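Local coordinates for Non-ribosomal peptide synthetase (PDB 6VTJ), which probably releases the peptide carried on its phosphopantetheine-bearing thiolation domain by reduction through the adjoining Rossmann-type, NAD(P)H-dependent reductase domain, at residues F137-E150 against I366-K378. Residues are numbered along the deposited sequence; the frame is centred on the assembly and turned at random.
Sequences FLGIHILYEFIKSE and IDYVAKGILALSK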
ATOM      1  N   PHE A 137       5.803   6.900   5.971  1.00 26.41           N
ATOM      2  CA  PHE A 137       5.476   8.079   5.168  1.00 27.87           C
ATOM      3  C   PHE A 137       4.131   8.680   5.572  1.00 28.46           C
ATOM      4  O   PHE A 137       4.016   9.894   5.784  1.00 28.60           O
ATOM      5  CB  PHE A 137       5.469   7.698   3.683  1.00 26.43           C
ATOM      6  CG  PHE A 137       5.314   8.859   2.740  1.00 24.86           C
ATOM      7  CD1 PHE A 137       6.031  10.028   2.925  1.00 25.36           C
ATOM      8  CD2 PHE A 137       4.490   8.757   1.626  1.00 25.94           C
ATOM      9  CE1 PHE A 137       5.895  11.102   2.024  1.00 29.20           C
ATOM     10  CE2 PHE A 137       4.337   9.825   0.726  1.00 23.31           C
ATOM     11  CZ  PHE A 137       5.049  10.988   0.919  1.00 24.83           C
ATOM     12  N   LEU A 138       3.094   7.849   5.661  1.00 22.91           N
ATOM     13  CA  LEU A 138       1.788   8.364   6.043  1.00 27.61           C
ATOM     14  C   LEU A 138       1.776   8.800   7.507  1.00 25.38           C
ATOM     15  O   LEU A 138       1.354   9.920   7.821  1.00 26.13           O
ATOM     16  CB  LEU A 138       0.710   7.314   5.768  1.00 25.71           C
ATOM     17  CG  LEU A 138      -0.710   7.730   6.180  1.00 28.35           C
ATOM     18  CD1 LEU A 138      -1.134   9.118   5.584  1.00 23.61           C
ATOM     19  CD2 LEU A 138      -1.700   6.648   5.801  1.00 21.25           C
ATOM     20  N   GLY A 139       2.298   7.952   8.403  1.00 23.91           N
ATOM     21  CA  GLY A 139       2.175   8.206   9.835  1.00 25.91           C
ATOM     22  C   GLY A 139       2.802   9.513  10.288  1.00 27.99           C
ATOM     23  O   GLY A 139       2.236  10.220  11.134  1.00 31.54           O
ATOM     24  N   ILE A 140       3.978   9.849   9.742  1.00 28.06           N
ATOM     25  CA  ILE A 140       4.654  11.092  10.106  1.00 29.18           C
ATOM     26  C   ILE A 140       3.819  12.292   9.702  1.00 29.42           C
ATOM     27  O   ILE A 140       3.792  13.317  10.399  1.00 25.90           O
ATOM     28  CB  ILE A 140       6.067  11.136   9.477  1.00 28.86           C
ATOM     29  CG1 ILE A 140       6.909  12.217  10.129  1.00 25.10           C
ATOM     30  CG2 ILE A 140       6.035  11.364   7.962  1.00 28.29           C
ATOM     31  CD1 ILE A 140       7.095  12.007  11.590  1.00 30.72           C
ATOM     32  N   HIS A 141       3.105  12.187   8.591  1.00 27.97           N
ATOM     33  CA  HIS A 141       2.312  13.319   8.150  1.00 26.15           C
ATOM     34  C   HIS A 141       0.990  13.411   8.879  1.00 24.89           C
ATOM     35  O   HIS A 141       0.473  14.517   9.065  1.00 26.98           O
ATOM     36  CB  HIS A 141       2.124  13.232   6.647  1.00 29.65           C
ATOM     37  CG  HIS A 141       3.354  13.615   5.893  1.00 27.53           C
ATOM     38  ND1 HIS A 141       4.250  12.687   5.411  1.00 27.84           N
ATOM     39  CD2 HIS A 141       3.868  14.833   5.593  1.00 26.87           C
ATOM     40  CE1 HIS A 141       5.247  13.317   4.808  1.00 28.20           C
ATOM     41  NE2 HIS A 141       5.046  14.620   4.919  1.00 29.12           N
ATOM     42  N   ILE A 142       0.435  12.273   9.316  1.00 26.69           N
ATOM     43  CA  ILE A 142      -0.675  12.326  10.267  1.00 24.04           C
ATOM     44  C   ILE A 142      -0.237  13.037  11.547  1.00 24.96           C
ATOM     45  O   ILE A 142      -0.971  13.861  12.094  1.00 26.17           O
ATOM     46  CB  ILE A 142      -1.220  10.919  10.570  1.00 22.95           C
ATOM     47  CG1 ILE A 142      -1.868  10.298   9.317  1.00 27.29           C
ATOM     48  CG2 ILE A 142      -2.189  10.977  11.769  1.00 22.69           C
ATOM     49  CD1 ILE A 142      -2.357   8.854   9.488  1.00 23.45           C
ATOM     50  N   LEU A 143       0.969  12.737  12.038  1.00 27.46           N
ATOM     51  CA  LEU A 143       1.446  13.402  13.248  1.00 25.32           C
ATOM     52  C   LEU A 143       1.634  14.897  13.002  1.00 30.40           C
ATOM     53  O   LEU A 143       1.247  15.738  13.830  1.00 27.72           O
ATOM     54  CB  LEU A 143       2.752  12.757  13.712  1.00 26.70           C
ATOM     55  CG  LEU A 143       3.627  13.535  14.697  1.00 27.29           C
ATOM     56  CD1 LEU A 143       2.866  13.726  15.993  1.00 29.62           C
ATOM     57  CD2 LEU A 143       4.932  12.801  14.954  1.00 26.29           C
ATOM     58  N   TYR A 144       2.242  15.242  11.873  1.00 29.15           N
ATOM     59  CA  TYR A 144       2.371  16.640  11.476  1.00 32.86           C
ATOM     60  C   TYR A 144       1.025  17.360  11.493  1.00 30.55           C
ATOM     61  O   TYR A 144       0.865  18.385  12.166  1.00 32.89           O
ATOM     62  CB  TYR A 144       2.992  16.714  10.091  1.00 30.10           C
ATOM     63  CG  TYR A 144       3.258  18.119   9.618  1.00 35.57           C
ATOM     64  CD1 TYR A 144       4.322  18.848  10.129  1.00 38.46           C
ATOM     65  CD2 TYR A 144       2.450  18.713   8.656  1.00 35.69           C
ATOM     66  CE1 TYR A 144       4.577  20.126   9.708  1.00 41.66           C
ATOM     67  CE2 TYR A 144       2.699  19.992   8.222  1.00 42.04           C
ATOM     68  CZ  TYR A 144       3.770  20.697   8.750  1.00 45.47           C
ATOM     69  OH  TYR A 144       4.033  21.984   8.335  1.00 47.70           O
ATOM     70  N   GLU A 145       0.033  16.823  10.775  1.00 30.62           N
ATOM     71  CA  GLU A 145      -1.254  17.507  10.706  1.00 32.16           C
ATOM     72  C   GLU A 145      -1.949  17.540  12.057  1.00 30.79           C
ATOM     73  O   GLU A 145      -2.686  18.491  12.352  1.00 29.89           O
ATOM     74  CB  GLU A 145      -2.175  16.853   9.674  1.00 33.15           C
ATOM     75  CG  GLU A 145      -1.695  16.958   8.239  1.00 33.65           C
ATOM     76  CD  GLU A 145      -1.606  18.397   7.719  1.00 41.94           C
ATOM     77  OE1 GLU A 145      -2.409  19.264   8.159  1.00 40.03           O
ATOM     78  OE2 GLU A 145      -0.725  18.647   6.858  1.00 43.61           O
ATOM     79  N   PHE A 146      -1.752  16.519  12.889  1.00 28.93           N
ATOM     80  CA  PHE A 146      -2.376  16.546  14.206  1.00 29.54           C
ATOM     81  C   PHE A 146      -1.802  17.687  15.032  1.00 31.04           C
ATOM     82  O   PHE A 146      -2.541  18.438  15.670  1.00 32.83           O
ATOM     83  CB  PHE A 146      -2.187  15.207  14.926  1.00 22.44           C
ATOM     84  CG  PHE A 146      -2.879  15.141  16.263  1.00 30.67           C
ATOM     85  CD1 PHE A 146      -2.262  15.637  17.409  1.00 30.47           C
ATOM     86  CD2 PHE A 146      -4.161  14.615  16.373  1.00 26.21           C
ATOM     87  CE1 PHE A 146      -2.914  15.589  18.649  1.00 31.37           C
ATOM     88  CE2 PHE A 146      -4.814  14.567  17.610  1.00 30.23           C
ATOM     89  CZ  PHE A 146      -4.187  15.054  18.744  1.00 32.29           C
ATOM     90  N   ILE A 147      -0.472  17.810  15.043  1.00 28.57           N
ATOM     91  CA  ILE A 147       0.180  18.924  15.721  1.00 32.98           C
ATOM     92  C   ILE A 147      -0.388  20.238  15.230  1.00 35.36           C
ATOM     93  O   ILE A 147      -0.672  21.144  16.023  1.00 35.01           O
ATOM     94  CB  ILE A 147       1.703  18.867  15.494  1.00 31.41           C
ATOM     95  CG1 ILE A 147       2.325  17.688  16.234  1.00 32.17           C
ATOM     96  CG2 ILE A 147       2.373  20.155  15.909  1.00 32.43           C
ATOM     97  CD1 ILE A 147       3.613  17.215  15.563  1.00 32.80           C
ATOM     98  N   LYS A 148      -0.562  20.364  13.909  1.00 32.82           N
ATOM     99  CA  LYS A 148      -0.882  21.664  13.334  1.00 33.03           C
ATOM    100  C   LYS A 148      -2.348  22.040  13.462  1.00 39.56           C
ATOM    101  O   LYS A 148      -2.657  23.236  13.443  1.00 42.27           O
ATOM    102  CB  LYS A 148      -0.491  21.717  11.858  1.00 33.40           C
ATOM    103  CG  LYS A 148       0.989  21.851  11.612  1.00 35.30           C
ATOM    104  CD  LYS A 148       1.257  22.264  10.179  1.00 39.75           C
ATOM    105  N   SER A 149      -3.257  21.066  13.593  1.00 36.91           N
ATOM    106  CA  SER A 149      -4.682  21.348  13.455  1.00 39.46           C
ATOM    107  C   SER A 149      -5.555  20.795  14.564  1.00 42.27           C
ATOM    108  O   SER A 149      -6.763  21.043  14.541  1.00 45.51           O
ATOM    109  CB  SER A 149      -5.213  20.798  12.122  1.00 41.48           C
ATOM    110  OG  SER A 149      -4.257  20.961  11.100  1.00 49.85           O
ATOM    111  N   GLU A 150      -5.009  20.046  15.510  1.00 38.17           N
ATOM    112  CA  GLU A 150      -5.797  19.469  16.580  1.00 37.75           C
ATOM    113  C   GLU A 150      -5.279  19.971  17.914  1.00 38.55           C
ATOM    114  O   GLU A 150      -4.166  20.490  18.013  1.00 39.87           O
ATOM    115  CB  GLU A 150      -5.755  17.934  16.533  1.00 39.61           C
ATOM    116  CG  GLU A 150      -6.296  17.386  15.235  1.00 42.25           C
ATOM    117  CD  GLU A 150      -7.766  17.760  15.021  1.00 45.61           C
ATOM    118  OE1 GLU A 150      -8.529  17.773  16.023  1.00 47.34           O
ATOM    119  OE2 GLU A 150      -8.143  18.029  13.855  1.00 43.80           O
ATOM    120  N   ILE A 366       0.408  13.406   0.137  1.00 24.34           N
ATOM    121  CA  ILE A 366       0.452  12.818   1.482  1.00 27.40           C
ATOM    122  C   ILE A 366       0.000  13.806   2.560  1.00 28.56           C
ATOM    123  O   ILE A 366      -0.579  13.396   3.588  1.00 26.12           O
ATOM    124  CB  ILE A 366       1.865  12.264   1.767  1.00 22.14           C
ATOM    125  CG1 ILE A 366       1.872  11.325   2.975  1.00 23.61           C
ATOM    126  CG2 ILE A 366       2.819  13.386   2.044  1.00 23.37           C
ATOM    127  CD1 ILE A 366       1.097  10.054   2.815  1.00 22.53           C
ATOM    128  N   ASP A 367       0.250  15.105   2.363  1.00 27.78           N
ATOM    129  CA  ASP A 367      -0.203  16.065   3.368  1.00 30.18           C
ATOM    130  C   ASP A 367      -1.720  16.186   3.336  1.00 27.85           C
ATOM    131  O   ASP A 367      -2.369  16.278   4.384  1.00 26.72           O
ATOM    132  CB  ASP A 367       0.484  17.441   3.200  1.00 24.63           C
ATOM    133  CG  ASP A 367       0.614  17.912   1.743  1.00 30.85           C
ATOM    134  OD1 ASP A 367       0.333  17.154   0.788  1.00 29.81           O
ATOM    135  OD2 ASP A 367       1.042  19.074   1.547  1.00 31.03           O
ATOM    136  N   TYR A 368      -2.309  16.092   2.144  1.00 24.33           N
ATOM    137  CA  TYR A 368      -3.757  16.103   2.070  1.00 24.69           C
ATOM    138  C   TYR A 368      -4.370  14.756   2.450  1.00 26.51           C
ATOM    139  O   TYR A 368      -5.471  14.740   3.009  1.00 24.35           O
ATOM    140  CB  TYR A 368      -4.190  16.585   0.687  1.00 22.49           C
ATOM    141  CG  TYR A 368      -4.116  18.090   0.632  1.00 28.57           C
ATOM    142  CD1 TYR A 368      -2.894  18.735   0.491  1.00 29.03           C
ATOM    143  CD2 TYR A 368      -5.263  18.873   0.762  1.00 31.19           C
ATOM    144  CE1 TYR A 368      -2.819  20.104   0.463  1.00 31.73           C
ATOM    145  CE2 TYR A 368      -5.194  20.253   0.737  1.00 33.28           C
ATOM    146  CZ  TYR A 368      -3.974  20.860   0.590  1.00 35.89           C
ATOM    147  OH  TYR A 368      -3.903  22.226   0.569  1.00 39.69           O
ATOM    148  N   VAL A 369      -3.677  13.626   2.222  1.00 23.53           N
ATOM    149  CA  VAL A 369      -4.173  12.364   2.771  1.00 21.41           C
ATOM    150  C   VAL A 369      -4.300  12.472   4.280  1.00 23.70           C
ATOM    151  O   VAL A 369      -5.321  12.086   4.864  1.00 23.86           O
ATOM    152  CB  VAL A 369      -3.268  11.181   2.388  1.00 25.33           C
ATOM    153  CG1 VAL A 369      -3.779   9.915   3.055  1.00 21.55           C
ATOM    154  CG2 VAL A 369      -3.239  10.993   0.891  1.00 26.74           C
ATOM    155  N   ALA A 370      -3.265  13.008   4.938  1.00 24.14           N
ATOM    156  CA  ALA A 370      -3.305  13.091   6.402  1.00 29.63           C
ATOM    157  C   ALA A 370      -4.398  14.051   6.888  1.00 27.28           C
ATOM    158  O   ALA A 370      -5.115  13.748   7.861  1.00 27.38           O
ATOM    159  CB  ALA A 370      -1.934  13.509   6.941  1.00 27.07           C
ATOM    160  N   LYS A 371      -4.537  15.210   6.235  1.00 25.04           N
ATOM    161  CA  LYS A 371      -5.651  16.101   6.563  1.00 29.93           C
ATOM    162  C   LYS A 371      -6.996  15.395   6.422  1.00 25.29           C
ATOM    163  O   LYS A 371      -7.874  15.538   7.278  1.00 27.82           O
ATOM    164  CB  LYS A 371      -5.635  17.341   5.672  1.00 25.51           C
ATOM    165  CG  LYS A 371      -4.493  18.298   5.921  1.00 32.71           C
ATOM    166  CD  LYS A 371      -4.714  19.572   5.136  1.00 35.10           C
ATOM    167  CE  LYS A 371      -3.417  20.307   4.864  1.00 48.22           C
ATOM    168  NZ  LYS A 371      -3.697  21.578   4.120  1.00 47.98           N
ATOM    169  N   GLY A 372      -7.181  14.639   5.342  1.00 22.71           N
ATOM    170  CA  GLY A 372      -8.446  13.962   5.136  1.00 25.93           C
ATOM    171  C   GLY A 372      -8.700  12.848   6.132  1.00 25.92           C
ATOM    172  O   GLY A 372      -9.855  12.583   6.486  1.00 25.38           O
ATOM    173  N   ILE A 373      -7.637  12.181   6.594  1.00 24.68           N
ATOM    174  CA  ILE A 373      -7.798  11.153   7.621  1.00 24.84           C
ATOM    175  C   ILE A 373      -8.268  11.790   8.914  1.00 25.32           C
ATOM    176  O   ILE A 373      -9.199  11.306   9.573  1.00 27.57           O
ATOM    177  CB  ILE A 373      -6.487  10.374   7.813  1.00 22.66           C
ATOM    178  CG1 ILE A 373      -6.317   9.372   6.671  1.00 23.84           C
ATOM    179  CG2 ILE A 373      -6.460   9.662   9.159  1.00 24.87           C
ATOM    180  CD1 ILE A 373      -4.883   8.930   6.482  1.00 23.34           C
ATOM    181  N   LEU A 374      -7.646  12.910   9.280  1.00 23.37           N
ATOM    182  CA  LEU A 374      -8.057  13.596  10.494  1.00 26.05           C
ATOM    183  C   LEU A 374      -9.489  14.103  10.394  1.00 24.74           C
ATOM    184  O   LEU A 374     -10.228  14.073  11.382  1.00 27.46           O
ATOM    185  CB  LEU A 374      -7.095  14.740  10.795  1.00 27.02           C
ATOM    186  CG  LEU A 374      -5.717  14.257  11.222  1.00 26.38           C
ATOM    187  CD1 LEU A 374      -4.878  15.442  11.699  1.00 31.69           C
ATOM    188  CD2 LEU A 374      -5.818  13.189  12.309  1.00 25.79           C
ATOM    189  N   ALA A 375      -9.913  14.569   9.210  1.00 26.24           N
ATOM    190  CA  ALA A 375     -11.295  15.050   9.078  1.00 22.29           C
ATOM    191  C   ALA A 375     -12.290  13.903   9.146  1.00 23.95           C
ATOM    192  O   ALA A 375     -13.317  13.998   9.825  1.00 25.31           O
ATOM    193  CB  ALA A 375     -11.478  15.828   7.768  1.00 21.44           C
ATOM    194  N   LEU A 376     -12.023  12.817   8.417  1.00 23.35           N
ATOM    195  CA  LEU A 376     -12.962  11.708   8.379  1.00 24.06           C
ATOM    196  C   LEU A 376     -13.057  10.995   9.718  1.00 26.86           C
ATOM    197  O   LEU A 376     -14.087  10.375   9.996  1.00 24.64           O
ATOM    198  CB  LEU A 376     -12.576  10.731   7.264  1.00 22.52           C
ATOM    199  CG  LEU A 376     -12.669  11.384   5.875  1.00 23.96           C
ATOM    200  CD1 LEU A 376     -12.004  10.536   4.786  1.00 22.89           C
ATOM    201  CD2 LEU A 376     -14.122  11.706   5.505  1.00 25.35           C
ATOM    202  N   SER A 377     -12.025  11.094  10.571  1.00 26.40           N
ATOM    203  CA  SER A 377     -12.104  10.449  11.877  1.00 23.43           C
ATOM    204  C   SER A 377     -13.187  11.068  12.765  1.00 24.88           C
ATOM    205  O   SER A 377     -13.627  10.419  13.718  1.00 26.59           O
ATOM    206  CB  SER A 377     -10.735  10.509  12.564  1.00 27.64           C
ATOM    207  OG  SER A 377      -9.741   9.843  11.765  1.00 30.77           O
ATOM    208  N   LYS A 378     -13.649  12.287  12.456  1.00 27.62           N
ATOM    209  CA  LYS A 378     -14.665  12.978  13.252  1.00 28.33           C
ATOM    210  C   LYS A 378     -16.099  12.781  12.740  1.00 30.58           C
ATOM    211  O   LYS A 378     -17.032  13.344  13.330  1.00 33.62           O
ATOM    212  CB  LYS A 378     -14.364  14.483  13.312  1.00 33.68           C
ATOM    213  CG  LYS A 378     -12.948  14.906  13.773  1.00 29.53           C
ATOM    214  CD  LYS A 378     -12.880  16.450  13.757  1.00 39.59           C
ATOM    215  CE  LYS A 378     -11.515  17.028  14.103  1.00 40.34           C
ATOM    216  NZ  LYS A 378     -10.583  16.908  12.955  1.00 41.77           N
TER
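Helix 137-149 meets helix 366-376 at an angle of -62°, the axes 8.4 Å apart, with Ile142 and Ala370 nearest in the backbone register. So close an approach depends on a small residue at the centre, and here Ala370 supplies it: its CB lies 3.4 Å from the carbonyl O of His141, and Glu145 sets CG against the same methyl, the bend beyond it (chi2 -63°) turning the carboxylate onto Lys371. Glu145 is a knob set among Asp367, Ala370, Lys371 and Leu374; its side chain crosses that of Lys371 obliquely, OE1 3.2 Å from Lys371 CG, without pairing with the amine.

At one end Ile366 presents two branches to two rings. Its CG2 sits over the centre of the His141 imidazole, 3.6 Å from the centroid, while CG1 covers a face of Phe137 nearer the rim. The imidazole cannot readily swing away, because ND1 gives a nearly straight bond (2.8 Å, 176°) to Phe137 O in the ring plane, and NE2 bonds Arg324. A leucine in place of His141 would probably leave Phe137 O and Arg324 without these partners and deprive Ile366 CG2 of its flat seat. Leu138 lays CD1 against Ile366 and Val369 and meets Ile373 tip to tip; the side chains of Ile142 and Ile373 cross at about a right angle, their CD1 atoms 3.9 Å apart. Farther along, Leu374 CD1 packs on the backbone between Glu145 and Phe146, and a salt bridge closes the far end, Lys378 NZ reaching Glu150 OE2 (2.8 Å) from above the carboxylate plane.

Below this layer Leu138, Val369 and Ile373 rest on strands 252-258 and 313-322: two helices crossing on one face of the parallel part of the sheet, as in the Rossmann-type alpha/beta fold of reductase domains.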